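Local coordinates for protein beta-galactosidase (Bacillus circulans subsp. alkalophilus, PDB 3TTY) that hydrolyses terminal beta-galactosides to release galactose, using a TIM-barrel glycoside hydrolase domain within a three-chain assembly, at residues 93-98 and 117-122; 198-203 and 216-221; 630-635 and 670-675; 640-645 and 660-665. All coordinates share one frame; numbering follows the deposited sequence.

Interaction 1 (93-98 and 117-122)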
loop_
_atom_site.group_PDB
_atom_site.type_symbol
_atom_site.label_atom_id
_atom_site.label_comp_id
_atom_site.label_asym_id
_atom_site.label_seq_id
_atom_site.Cartn_x
_atom_site.Cartn_y
_atom_site.Cartn_z
ATOM N N TYR A 93 -13.372 -24.090 21.342
ATOM C CA TYR A 93 -14.621 -23.567 20.761
ATOM C C TYR A 93 -14.353 -22.471 19.731
ATOM O O TYR A 93 -14.584 -21.280 19.989
ATOM C CB TYR A 93 -15.590 -23.080 21.858
ATOM C CG TYR A 93 -15.914 -24.159 22.873
ATOM C CD1 TYR A 93 -16.975 -25.041 22.675
ATOM C CD2 TYR A 93 -15.140 -24.310 24.017
ATOM C CE1 TYR A 93 -17.254 -26.043 23.599
ATOM C CE2 TYR A 93 -15.406 -25.297 24.936
ATOM C CZ TYR A 93 -16.455 -26.161 24.730
ATOM O OH TYR A 93 -16.698 -27.131 25.664
ATOM N N PRO A 94 -13.876 -22.877 18.549
ATOM C CA PRO A 94 -13.501 -21.950 17.478
ATOM C C PRO A 94 -14.647 -21.014 17.042
ATOM O O PRO A 94 -14.353 -19.992 16.419
ATOM C CB PRO A 94 -13.072 -22.874 16.315
ATOM C CG PRO A 94 -12.915 -24.221 16.889
ATOM C CD PRO A 94 -13.795 -24.284 18.127
ATOM N N ASP A 95 -15.907 -21.327 17.365
ATOM C CA ASP A 95 -17.022 -20.413 17.038
ATOM C C ASP A 95 -16.836 -19.072 17.743
ATOM O O ASP A 95 -17.482 -18.082 17.439
ATOM C CB ASP A 95 -18.388 -21.025 17.411
ATOM C CG ASP A 95 -18.606 -21.105 18.917
ATOM O OD1 ASP A 95 -18.210 -22.120 19.524
ATOM O OD2 ASP A 95 -19.173 -20.154 19.491
ATOM N N VAL A 96 -15.920 -19.044 18.689
ATOM C CA VAL A 96 -15.628 -17.828 19.424
ATOM C C VAL A 96 -14.773 -16.871 18.582
ATOM O O VAL A 96 -14.759 -15.664 18.804
ATOM C CB VAL A 96 -14.968 -18.206 20.760
ATOM C CG1 VAL A 96 -13.594 -17.570 20.916
ATOM C CG2 VAL A 96 -15.915 -17.901 21.911
ATOM N N LEU A 97 -14.122 -17.418 17.559
ATOM C CA LEU A 97 -13.164 -16.665 16.759
ATOM C C LEU A 97 -13.802 -16.028 15.522
ATOM O O LEU A 97 -14.689 -16.615 14.882
ATOM C CB LEU A 97 -12.024 -17.578 16.333
ATOM C CG LEU A 97 -11.147 -18.177 17.434
ATOM C CD1 LEU A 97 -10.323 -19.331 16.878
ATOM C CD2 LEU A 97 -10.241 -17.123 18.078
ATOM N N ARG A 98 -13.326 -14.838 15.168
ATOM C CA ARG A 98 -13.893 -14.105 14.041
ATOM C C ARG A 98 -13.361 -14.582 12.690
ATOM O O ARG A 98 -12.333 -15.263 12.611
ATOM C CB ARG A 98 -13.653 -12.601 14.195
ATOM C CG ARG A 98 -14.523 -11.968 15.254
ATOM C CD ARG A 98 -14.300 -10.486 15.371
ATOM N NE ARG A 98 -15.054 -9.945 16.501
ATOM C CZ ARG A 98 -14.943 -8.694 16.942
ATOM N NH1 ARG A 98 -14.103 -7.840 16.356
ATOM N NH2 ARG A 98 -15.654 -8.299 17.985
ATOM N N ASN A 117 -21.788 -12.943 17.612
ATOM C CA ASN A 117 -22.903 -13.845 17.393
ATOM C C ASN A 117 -22.560 -15.275 17.767
ATOM O O ASN A 117 -23.189 -16.215 17.293
ATOM C CB ASN A 117 -23.397 -13.754 15.949
ATOM C CG ASN A 117 -24.276 -12.545 15.727
ATOM O OD1 ASN A 117 -25.285 -12.374 16.415
ATOM N ND2 ASN A 117 -23.877 -11.673 14.804
ATOM N N SER A 118 -21.567 -15.424 18.639
ATOM C CA SER A 118 -21.063 -16.736 19.035
ATOM C C SER A 118 -21.813 -17.329 20.229
ATOM O O SER A 118 -21.907 -16.713 21.286
ATOM C CB SER A 118 -19.569 -16.645 19.342
ATOM O OG SER A 118 -19.137 -17.734 20.134
ATOM N N PRO A 119 -22.347 -18.547 20.065
ATOM C CA PRO A 119 -23.066 -19.163 21.183
ATOM C C PRO A 119 -22.134 -19.438 22.366
ATOM O O PRO A 119 -22.533 -19.318 23.526
ATOM C CB PRO A 119 -23.591 -20.485 20.593
ATOM C CG PRO A 119 -23.479 -20.335 19.109
ATOM C CD PRO A 119 -22.350 -19.388 18.854
ATOM N N THR A 120 -20.900 -19.818 22.083
ATOM C CA THR A 120 -19.961 -20.088 23.163
ATOM C C THR A 120 -19.618 -18.823 23.935
ATOM O O THR A 120 -19.724 -18.786 25.156
ATOM C CB THR A 120 -18.696 -20.757 22.658
ATOM O OG1 THR A 120 -19.043 -22.053 22.164
ATOM C CG2 THR A 120 -17.674 -20.883 23.787
ATOM N N TYR A 121 -19.241 -17.778 23.214
ATOM C CA TYR A 121 -18.899 -16.509 23.838
ATOM C C TYR A 121 -20.048 -15.939 24.679
ATOM O O TYR A 121 -19.840 -15.465 25.794
ATOM C CB TYR A 121 -18.479 -15.498 22.775
ATOM C CG TYR A 121 -18.202 -14.128 23.339
ATOM C CD1 TYR A 121 -17.068 -13.887 24.089
ATOM C CD2 TYR A 121 -19.074 -13.075 23.117
ATOM C CE1 TYR A 121 -16.804 -12.639 24.601
ATOM C CE2 TYR A 121 -18.824 -11.819 23.639
ATOM C CZ TYR A 121 -17.691 -11.610 24.383
ATOM O OH TYR A 121 -17.431 -10.367 24.907
ATOM N N ARG A 122 -21.258 -15.963 24.137
ATOM C CA ARG A 122 -22.395 -15.426 24.867
ATOM C C ARG A 122 -22.698 -16.261 26.106
ATOM O O ARG A 122 -22.996 -15.709 27.160
ATOM C CB ARG A 122 -23.623 -15.292 23.972
ATOM C CG ARG A 122 -23.492 -14.163 22.964
ATOM C CD ARG A 122 -24.851 -13.643 22.557
ATOM N NE ARG A 122 -24.785 -12.745 21.409
ATOM C CZ ARG A 122 -25.815 -12.029 20.966
ATOM N NH1 ARG A 122 -26.986 -12.112 21.594
ATOM N NH2 ARG A 122 -25.675 -11.227 19.905
#
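The carboxylate of Asp-95 faces the start of helix 119-135 and takes three hydrogen bonds from it, two on one oxygen and one on the other. Its CG sits between the backbone N and the carbonyl carbon (chi1 70°), which turns both oxygens toward Ser-118 and Thr-120. OD1 receives Thr-120 OG1 at 2.8 Å through its syn lone pair. OD2 is gripped from two sides: Thr-120 N reaches its syn side at 3.1 Å, 18° out of the carboxylate plane, while Ser-118 OG gives a short bond of 2.5 Å on the anti side. Ser-118 is the N-cap, and its OG, directed away from the backbone N (chi1 160°), also accepts from Tyr-121 N at 3.1 Å, so the hydroxyl relays between the helix end and the acid. The side chains of Asp-95 and Thr-120 cross at about a right angle. The other branch of Thr-120, CG2, rests against Tyr-93 CB at 3.6 Å, while the phenol of Tyr-93 runs on to Glu-54. Next to the polar cluster, Val-96 CG2 packs on Tyr-121 CB at 3.6 Å. With an alanine in place of Asp-95, Thr-120 N and both hydroxyls would probably lose their acceptor, leaving Thr-120 OG1 freer to turn while Ser-118 OG kept its capping bond. The loop after helix 87-92 is thereby joined to the first turn of helix 119-135, close to the zinc site that includes Cys-115. A carboxylate at a helix N-terminus is likely to be stabilised in its charged form by the helix dipole and these donors.

Interaction 2 (198-203 and 216-221)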
loop_
_atom_site.group_PDB
_atom_site.type_symbol
_atom_site.label_atom_id
_atom_site.label_comp_id
_atom_site.label_asym_id
_atom_site.label_seq_id
_atom_site.Cartn_x
_atom_site.Cartn_y
_atom_site.Cartn_z
ATOM N N VAL A 198 -25.368 -12.566 1.144
ATOM C CA VAL A 198 -24.133 -12.856 1.865
ATOM C C VAL A 198 -23.605 -11.609 2.577
ATOM O O VAL A 198 -24.023 -10.487 2.278
ATOM C CB VAL A 198 -23.057 -13.447 0.954
ATOM C CG1 VAL A 198 -23.496 -14.827 0.424
ATOM C CG2 VAL A 198 -22.731 -12.490 -0.179
ATOM N N ALA A 199 -22.716 -11.802 3.546
ATOM C CA ALA A 199 -22.096 -10.661 4.212
ATOM C C ALA A 199 -21.206 -9.953 3.207
ATOM O O ALA A 199 -20.567 -10.603 2.390
ATOM C CB ALA A 199 -21.281 -11.125 5.403
ATOM N N PRO A 200 -21.166 -8.616 3.260
ATOM C CA PRO A 200 -20.332 -7.853 2.339
ATOM C C PRO A 200 -18.907 -7.688 2.857
ATOM O O PRO A 200 -18.680 -6.972 3.817
ATOM C CB PRO A 200 -21.035 -6.486 2.290
ATOM C CG PRO A 200 -21.681 -6.344 3.654
ATOM C CD PRO A 200 -21.949 -7.745 4.164
ATOM N N ASN A 201 -17.959 -8.365 2.227
ATOM C CA ASN A 201 -16.542 -8.146 2.505
ATOM C C ASN A 201 -15.759 -8.379 1.221
ATOM O O ASN A 201 -16.324 -8.293 0.140
ATOM C CB ASN A 201 -16.046 -9.018 3.674
ATOM C CG ASN A 201 -16.146 -10.502 3.385
ATOM O OD1 ASN A 201 -16.439 -10.909 2.267
ATOM N ND2 ASN A 201 -15.874 -11.322 4.397
ATOM N N ALA A 202 -14.473 -8.668 1.327
ATOM C CA ALA A 202 -13.638 -8.783 0.131
ATOM C C ALA A 202 -14.026 -9.948 -0.790
ATOM O O ALA A 202 -13.620 -9.985 -1.945
ATOM C CB ALA A 202 -12.147 -8.864 0.510
ATOM N N LEU A 203 -14.801 -10.902 -0.280
ATOM C CA LEU A 203 -15.220 -12.037 -1.091
ATOM C C LEU A 203 -16.465 -11.697 -1.920
ATOM O O LEU A 203 -16.810 -12.430 -2.833
ATOM C CB LEU A 203 -15.505 -13.273 -0.223
ATOM C CG LEU A 203 -14.380 -13.838 0.664
ATOM C CD1 LEU A 203 -14.830 -15.083 1.467
ATOM C CD2 LEU A 203 -13.129 -14.155 -0.153
ATOM N N GLY A 216 -26.348 -0.296 0.139
ATOM C CA GLY A 216 -27.460 -0.665 0.988
ATOM C C GLY A 216 -27.131 -1.870 1.847
ATOM O O GLY A 216 -27.475 -1.923 3.035
ATOM N N ILE A 217 -26.467 -2.845 1.239
ATOM C CA ILE A 217 -26.031 -4.036 1.952
ATOM C C ILE A 217 -24.928 -3.692 2.972
ATOM O O ILE A 217 -24.999 -4.067 4.135
ATOM C CB ILE A 217 -25.533 -5.093 0.951
ATOM C CG1 ILE A 217 -26.642 -5.417 -0.053
ATOM C CG2 ILE A 217 -25.077 -6.349 1.670
ATOM C CD1 ILE A 217 -26.267 -6.491 -1.067
ATOM N N SER A 218 -23.915 -2.964 2.520
ATOM C CA SER A 218 -22.801 -2.573 3.371
ATOM C C SER A 218 -23.282 -1.758 4.563
ATOM O O SER A 218 -22.830 -1.955 5.691
ATOM C CB SER A 218 -21.802 -1.764 2.559
ATOM O OG SER A 218 -21.215 -2.570 1.553
ATOM N N LEU A 219 -24.207 -0.843 4.305
ATOM C CA LEU A 219 -24.765 0.007 5.345
ATOM C C LEU A 219 -25.490 -0.821 6.404
ATOM O O LEU A 219 -25.227 -0.672 7.591
ATOM C CB LEU A 219 -25.713 1.035 4.729
ATOM C CG LEU A 219 -26.400 2.042 5.654
ATOM C CD1 LEU A 219 -25.392 2.711 6.560
ATOM C CD2 LEU A 219 -27.182 3.087 4.831
ATOM N N ASP A 220 -26.400 -1.691 5.962
ATOM C CA ASP A 220 -27.117 -2.596 6.858
ATOM C C ASP A 220 -26.227 -3.548 7.627
ATOM O O ASP A 220 -26.532 -3.890 8.757
ATOM C CB ASP A 220 -28.185 -3.409 6.112
ATOM C CG ASP A 220 -29.437 -2.597 5.829
ATOM O OD1 ASP A 220 -30.284 -3.070 5.043
ATOM O OD2 ASP A 220 -29.555 -1.472 6.368
ATOM N N TYR A 221 -25.139 -3.997 7.022
ATOM C CA TYR A 221 -24.284 -4.932 7.737
ATOM C C TYR A 221 -23.575 -4.229 8.907
ATOM O O TYR A 221 -23.422 -4.797 10.000
ATOM C CB TYR A 221 -23.289 -5.604 6.789
ATOM C CG TYR A 221 -22.708 -6.863 7.380
ATOM C CD1 TYR A 221 -23.439 -8.055 7.387
ATOM C CD2 TYR A 221 -21.432 -6.864 7.945
ATOM C CE1 TYR A 221 -22.908 -9.216 7.937
ATOM C CE2 TYR A 221 -20.895 -8.014 8.491
ATOM C CZ TYR A 221 -21.639 -9.180 8.490
ATOM O OH TYR A 221 -21.104 -10.309 9.041
#
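Tyr-221 lies along the loop residues Ala-199 and Pro-200 and meets them atom by atom. Its CB touches Pro-200 CG at 3.6 Å. Tyr-221 CG, directed away from the backbone N (chi1 -162°), lies 3.4 Å from Pro-200 CD. That proline carbon stands over one face of the ring, displaced toward the rim, in a CH-pi contact 3.8 Å from the centroid and 27° off the normal; CD1 and CD2 of the tyrosine both approach it, CD1 the nearer. Farther out, Tyr-221 CE1 comes within 3.6 Å of Ala-199 CB, and CZ and OH are nearly as close to the same methyl. The hydroxyl itself is hydrogen-bonded to the backbone O of Cys-155, a zinc ligand, and Phe-164 adds an edge-to-face ring contact. One turn earlier on the helix, Ile-217 CG2 meets Pro-200 CG at 3.9 Å, and Pro-200 CB lies 4.0 Å from Ser-218 OG, whose polar partners are Glu-206 and Thr-212. Helix 215-243 thus receives the loop after helix 175-181 through a proline packed against one flank, across Ile-217, Ser-218 and Tyr-221. The contact itself is apolar and probably rests on close packing and the CH-pi interaction, while polar bonds elsewhere, such as Ala-199 N to Glu-161, also hold the loop, and the phenol links this packing to the backbone of the zinc-binding segment.

Interaction 3 (630-635 and 670-675)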
loop_
_atom_site.group_PDB
_atom_site.type_symbol
_atom_site.label_atom_id
_atom_site.label_comp_id
_atom_site.label_asym_id
_atom_site.label_seq_id
_atom_site.Cartn_x
_atom_site.Cartn_y
_atom_site.Cartn_z
ATOM N N LEU A 630 -16.031 28.678 34.198
ATOM C CA LEU A 630 -15.316 28.873 32.941
ATOM C C LEU A 630 -13.971 28.177 33.004
ATOM O O LEU A 630 -13.089 28.588 33.769
ATOM C CB LEU A 630 -15.097 30.350 32.629
ATOM C CG LEU A 630 -16.306 31.235 32.364
ATOM C CD1 LEU A 630 -15.841 32.506 31.646
ATOM C CD2 LEU A 630 -17.322 30.495 31.544
ATOM N N PHE A 631 -13.822 27.127 32.206
ATOM C CA PHE A 631 -12.557 26.429 32.089
ATOM C C PHE A 631 -11.684 27.147 31.074
ATOM O O PHE A 631 -11.999 27.186 29.883
ATOM C CB PHE A 631 -12.790 24.967 31.695
ATOM C CG PHE A 631 -13.456 24.150 32.777
ATOM C CD1 PHE A 631 -12.723 23.248 33.540
ATOM C CD2 PHE A 631 -14.809 24.296 33.038
ATOM C CE1 PHE A 631 -13.326 22.513 34.545
ATOM C CE2 PHE A 631 -15.424 23.554 34.037
ATOM C CZ PHE A 631 -14.679 22.660 34.796
ATOM N N VAL A 632 -10.592 27.739 31.548
ATOM C CA VAL A 632 -9.677 28.446 30.669
ATOM C C VAL A 632 -8.412 27.633 30.520
ATOM O O VAL A 632 -7.780 27.261 31.507
ATOM C CB VAL A 632 -9.310 29.827 31.204
ATOM C CG1 VAL A 632 -8.473 30.576 30.176
ATOM C CG2 VAL A 632 -10.566 30.599 31.552
ATOM N N MET A 633 -8.046 27.356 29.273
ATOM C CA MET A 633 -6.993 26.397 28.998
ATOM C C MET A 633 -6.067 26.931 27.937
ATOM O O MET A 633 -6.456 27.129 26.790
ATOM C CB MET A 633 -7.607 25.054 28.624
ATOM C CG MET A 633 -8.476 24.527 29.775
ATOM S SD MET A 633 -9.687 23.282 29.350
ATOM C CE MET A 633 -10.810 24.204 28.292
ATOM N N ASN A 634 -4.831 27.184 28.342
ATOM C CA ASN A 634 -3.846 27.757 27.448
ATOM C C ASN A 634 -3.002 26.678 26.814
ATOM O O ASN A 634 -2.110 26.148 27.456
ATOM C CB ASN A 634 -2.943 28.727 28.209
ATOM C CG ASN A 634 -1.916 29.377 27.315
ATOM O OD1 ASN A 634 -1.970 29.243 26.086
ATOM N ND2 ASN A 634 -0.970 30.094 27.921
ATOM N N HIS A 635 -3.276 26.364 25.554
ATOM C CA HIS A 635 -2.514 25.349 24.833
ATOM C C HIS A 635 -1.147 25.836 24.336
ATOM O O HIS A 635 -0.307 25.030 23.924
ATOM C CB HIS A 635 -3.342 24.802 23.662
ATOM C CG HIS A 635 -4.633 24.164 24.084
ATOM N ND1 HIS A 635 -4.697 22.887 24.597
ATOM C CD2 HIS A 635 -5.906 24.625 24.065
ATOM C CE1 HIS A 635 -5.953 22.591 24.880
ATOM N NE2 HIS A 635 -6.707 23.628 24.567
ATOM N N MET A 670 -7.201 27.574 34.328
ATOM C CA MET A 670 -7.928 28.280 35.367
ATOM C C MET A 670 -9.375 27.834 35.273
ATOM O O MET A 670 -9.872 27.524 34.192
ATOM C CB MET A 670 -7.837 29.795 35.164
ATOM C CG MET A 670 -6.414 30.320 34.925
ATOM S SD MET A 670 -6.340 32.071 34.476
ATOM C CE MET A 670 -7.124 32.797 35.911
ATOM N N ILE A 671 -10.044 27.786 36.413
ATOM C CA ILE A 671 -11.461 27.495 36.447
ATOM C C ILE A 671 -12.141 28.635 37.192
ATOM O O ILE A 671 -12.199 28.646 38.425
ATOM C CB ILE A 671 -11.747 26.154 37.141
ATOM C CG1 ILE A 671 -10.913 25.035 36.506
ATOM C CG2 ILE A 671 -13.218 25.826 37.080
ATOM C CD1 ILE A 671 -11.032 23.719 37.229
ATOM N N LEU A 672 -12.638 29.601 36.429
ATOM C CA LEU A 672 -13.261 30.786 36.994
ATOM C C LEU A 672 -14.657 30.477 37.478
ATOM O O LEU A 672 -15.494 30.034 36.702
ATOM C CB LEU A 672 -13.312 31.889 35.946
ATOM C CG LEU A 672 -12.084 32.797 35.840
ATOM C CD1 LEU A 672 -10.873 32.239 36.607
ATOM C CD2 LEU A 672 -11.751 33.086 34.384
ATOM N N GLU A 673 -14.903 30.711 38.762
ATOM C CA GLU A 673 -16.222 30.527 39.358
ATOM C C GLU A 673 -16.983 31.849 39.379
ATOM O O GLU A 673 -16.553 32.806 40.024
ATOM C CB GLU A 673 -16.085 29.981 40.784
ATOM C CG GLU A 673 -17.395 29.728 41.507
ATOM C CD GLU A 673 -17.185 29.165 42.903
ATOM O OE1 GLU A 673 -16.439 29.792 43.682
ATOM O OE2 GLU A 673 -17.755 28.094 43.220
ATOM N N ARG A 674 -18.109 31.900 38.670
ATOM C CA ARG A 674 -18.927 33.110 38.601
ATOM C C ARG A 674 -20.423 32.780 38.613
ATOM O O ARG A 674 -20.812 31.636 38.837
ATOM C CB ARG A 674 -18.564 33.923 37.359
ATOM C CG ARG A 674 -18.597 33.121 36.074
ATOM C CD ARG A 674 -18.378 34.005 34.851
ATOM N NE ARG A 674 -18.744 33.330 33.603
ATOM C CZ ARG A 674 -19.957 33.368 33.048
ATOM N NH1 ARG A 674 -20.944 34.054 33.624
ATOM N NH2 ARG A 674 -20.193 32.726 31.907
ATOM N N ALA A 675 -21.263 33.782 38.379
ATOM C CA ALA A 675 -22.709 33.565 38.367
ATOM C C ALA A 675 -23.282 33.639 36.949
ATOM O O ALA A 675 -24.033 32.757 36.522
ATOM C CB ALA A 675 -23.416 34.559 39.298
#
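One face of the Phe-631 ring is occupied by Ile-671, whose CG2 stands over the centre, 4.2 Å from the centroid and 11° off the normal, a CH-pi contact. Ile-671 CD1 reaches Phe-631 CE1 at 3.7 Å, and the two side chains lie side by side, pointing the same way. With Phe-631 CG directed away from its carbonyl carbon (chi1 -68°), the ring runs alongside its neighbour and toward Ala-336 of helix 326-336. The other flat group, the guanidinium of Arg-674, is met at its edge and in its plane by Leu-630 CG, 3.4 Å from NE. The Arg-674 chain is extended from CG to NE, and NH2 goes on to a salt bridge with Glu-621 on strand 617-624. Between these groups runs the backbone ladder of an antiparallel pair, strands 627-634 and 669-674, in the C-terminal beta-sheet domain. Leu-630 with Leu-672 and Val-632 with Met-670 are hydrogen-bonded pairs, and Phe-631 with Ile-671 is the non-hydrogen-bonded pair between them. Among the bonds, Val-632 N to Met-670 O is 2.7 Å and nearly straight, with an N-H...O angle of 173°. Ile-671 CA also makes a CA-H...O contact with Leu-630 O. On the face opposite the phenylalanine, Leu-630 CB packs on Leu-672 CB at 4.1 Å, while Val-632 CG2 touches Leu-672 CD2 at 4.0 Å. Strand 617-624 flanks this pair on one side, with Val-617 against Val-632, and strand 649-651 follows strand 669-674 on the other.

Interaction 4 (640-645 and 660-665)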
loop_
_atom_site.group_PDB
_atom_site.type_symbol
_atom_site.label_atom_id
_atom_site.label_comp_id
_atom_site.label_asym_id
_atom_site.label_seq_id
_atom_site.Cartn_x
_atom_site.Cartn_y
_atom_site.Cartn_z
ATOM N N MET A 640 0.105 33.749 28.497
ATOM C CA MET A 640 -0.877 34.487 27.711
ATOM C C MET A 640 -1.751 35.346 28.616
ATOM O O MET A 640 -1.995 34.989 29.769
ATOM C CB MET A 640 -1.744 33.507 26.913
ATOM C CG MET A 640 -1.967 33.889 25.461
ATOM S SD MET A 640 -0.528 33.664 24.414
ATOM C CE MET A 640 -1.149 34.277 22.851
ATOM N N THR A 641 -2.227 36.474 28.096
ATOM C CA THR A 641 -3.083 37.370 28.878
ATOM C C THR A 641 -4.437 37.616 28.211
ATOM O O THR A 641 -4.560 37.590 26.991
ATOM C CB THR A 641 -2.385 38.726 29.188
ATOM O OG1 THR A 641 -2.347 39.538 28.011
ATOM C CG2 THR A 641 -0.958 38.497 29.663
ATOM N N PHE A 642 -5.460 37.847 29.022
ATOM C CA PHE A 642 -6.802 38.022 28.493
ATOM C C PHE A 642 -7.657 38.785 29.482
ATOM O O PHE A 642 -7.410 38.747 30.687
ATOM C CB PHE A 642 -7.444 36.655 28.204
ATOM C CG PHE A 642 -7.669 35.810 29.438
ATOM C CD1 PHE A 642 -6.658 34.998 29.938
ATOM C CD2 PHE A 642 -8.892 35.828 30.099
ATOM C CE1 PHE A 642 -6.864 34.220 31.077
ATOM C CE2 PHE A 642 -9.110 35.042 31.237
ATOM C CZ PHE A 642 -8.095 34.241 31.725
ATOM N N ASP A 643 -8.670 39.475 28.967
ATOM C CA ASP A 643 -9.635 40.150 29.818
ATOM C C ASP A 643 -10.582 39.096 30.368
ATOM O O ASP A 643 -11.262 38.400 29.612
ATOM C CB ASP A 643 -10.387 41.230 29.032
ATOM C CG ASP A 643 -11.369 42.019 29.891
ATOM O OD1 ASP A 643 -11.343 41.905 31.136
ATOM O OD2 ASP A 643 -12.173 42.775 29.309
ATOM N N ALA A 644 -10.610 38.964 31.687
ATOM C CA ALA A 644 -11.397 37.921 32.316
ATOM C C ALA A 644 -12.785 38.434 32.647
ATOM O O ALA A 644 -13.590 37.726 33.250
ATOM C CB ALA A 644 -10.698 37.413 33.570
ATOM N N GLY A 645 -13.065 39.669 32.244
ATOM C CA GLY A 645 -14.314 40.318 32.606
ATOM C C GLY A 645 -14.228 40.936 33.989
ATOM O O GLY A 645 -13.322 40.618 34.764
ATOM N N GLY A 660 -10.818 41.630 35.348
ATOM C CA GLY A 660 -10.182 42.345 34.257
ATOM C C GLY A 660 -9.020 41.567 33.677
ATOM O O GLY A 660 -9.129 40.372 33.413
ATOM N N GLN A 661 -7.897 42.242 33.476
ATOM C CA GLN A 661 -6.735 41.599 32.882
ATOM C C GLN A 661 -6.193 40.462 33.747
ATOM O O GLN A 661 -5.940 40.641 34.937
ATOM C CB GLN A 661 -5.649 42.633 32.621
ATOM C CG GLN A 661 -6.038 43.659 31.579
ATOM C CD GLN A 661 -5.632 43.244 30.183
ATOM O OE1 GLN A 661 -4.445 43.250 29.842
ATOM N NE2 GLN A 661 -6.612 42.882 29.364
ATOM N N ALA A 662 -6.032 39.288 33.142
ATOM C CA ALA A 662 -5.440 38.147 33.830
ATOM C C ALA A 662 -4.444 37.453 32.928
ATOM O O ALA A 662 -4.589 37.449 31.700
ATOM C CB ALA A 662 -6.504 37.170 34.286
ATOM N N THR A 663 -3.411 36.885 33.539
ATOM C CA THR A 663 -2.470 36.063 32.797
ATOM C C THR A 663 -2.650 34.603 33.178
ATOM O O THR A 663 -3.154 34.272 34.257
ATOM C CB THR A 663 -1.004 36.487 33.012
ATOM O OG1 THR A 663 -0.621 36.206 34.363
ATOM C CG2 THR A 663 -0.828 37.973 32.729
ATOM N N ILE A 664 -2.251 33.737 32.262
ATOM C CA ILE A 664 -2.372 32.308 32.439
ATOM C C ILE A 664 -1.091 31.731 31.869
ATOM O O ILE A 664 -0.686 32.077 30.761
ATOM C CB ILE A 664 -3.616 31.760 31.700
ATOM C CG1 ILE A 664 -3.855 30.284 32.045
ATOM C CG2 ILE A 664 -3.491 31.988 30.196
ATOM C CD1 ILE A 664 -5.091 29.669 31.350
ATOM N N PRO A 665 -0.422 30.880 32.646
ATOM C CA PRO A 665 0.894 30.379 32.240
ATOM C C PRO A 665 0.796 29.466 31.029
ATOM O O PRO A 665 -0.296 29.000 30.700
ATOM C CB PRO A 665 1.359 29.569 33.464
ATOM C CG PRO A 665 0.457 29.970 34.597
ATOM C CD PRO A 665 -0.841 30.372 33.964
#
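Met-640 and Phe-642 form hydrogen-bonded antiparallel pairs with Ile-664 and Ala-662, and the strand axes run at 150° to each other in a two-stranded beta ladder. The aromatic ring of Phe-642 leans across to the partner strand: its CG lies between the backbone N and the carbonyl carbon (chi1 65°), which carries the ring over Ala-662. Ala-662 CB stands over one face, offset toward the rim and 4.2 Å from CZ, while Ile-664 CB comes to the ring edge at 4.1 Å from CE1. Ile-664 also sets its CG2 against Met-640 CB at 4.0 Å. The same face of the ladder is packed onto the neighbouring sheet, with Phe-642 and Ile-664 both touching Val-632 and Met-670, and Leu-611 and Pro-614 closing round the phenyl ring. Were the Phe-642 ring cut back to an alanine methyl, a gap would probably open between Ala-662 and Val-632, weakening the seam between the two sheets. At the end of the strands the bonding continues past the last bridge: Ala-644 N gives a 2.7 Å bond to Gly-660 O, and Gly-660 N one of 2.8 Å to Gly-645 O. There Asp-643 OD1 accepts from Gly-645 N at 3.0 Å, the N-H coming from above the carboxylate plane, which makes an Asx turn. Thr-641, Thr-663 and Gln-661 occupy the exposed face. The ladder is therefore amphipathic: one side is polar and solvent-facing, the other apolar, and its burial is likely to hold the two-stranded pair against the larger sheet.

From the N terminus, interaction 1 closes first, bringing the loop after helix 87-92 back to the start of helix 119-135 within the TIM-barrel domain. Interaction 2 then closes a shorter loop onto helix 215-243, about 21 Å away, centre to centre; the two do not touch, but both lie near the zinc site. Interactions 3 and 4 belong to the C-terminal domain, on the opposite side of the chain's centre. Interaction 3 joins strands 627-634 and 669-674 of the five-stranded sheet; interaction 4, the inner of two nested closures, pairs 640-643 with 661-664 as a separate two-stranded sheet against it. They touch, with Asn-634 ND2 probably hydrogen-bonded to Pro-665 O.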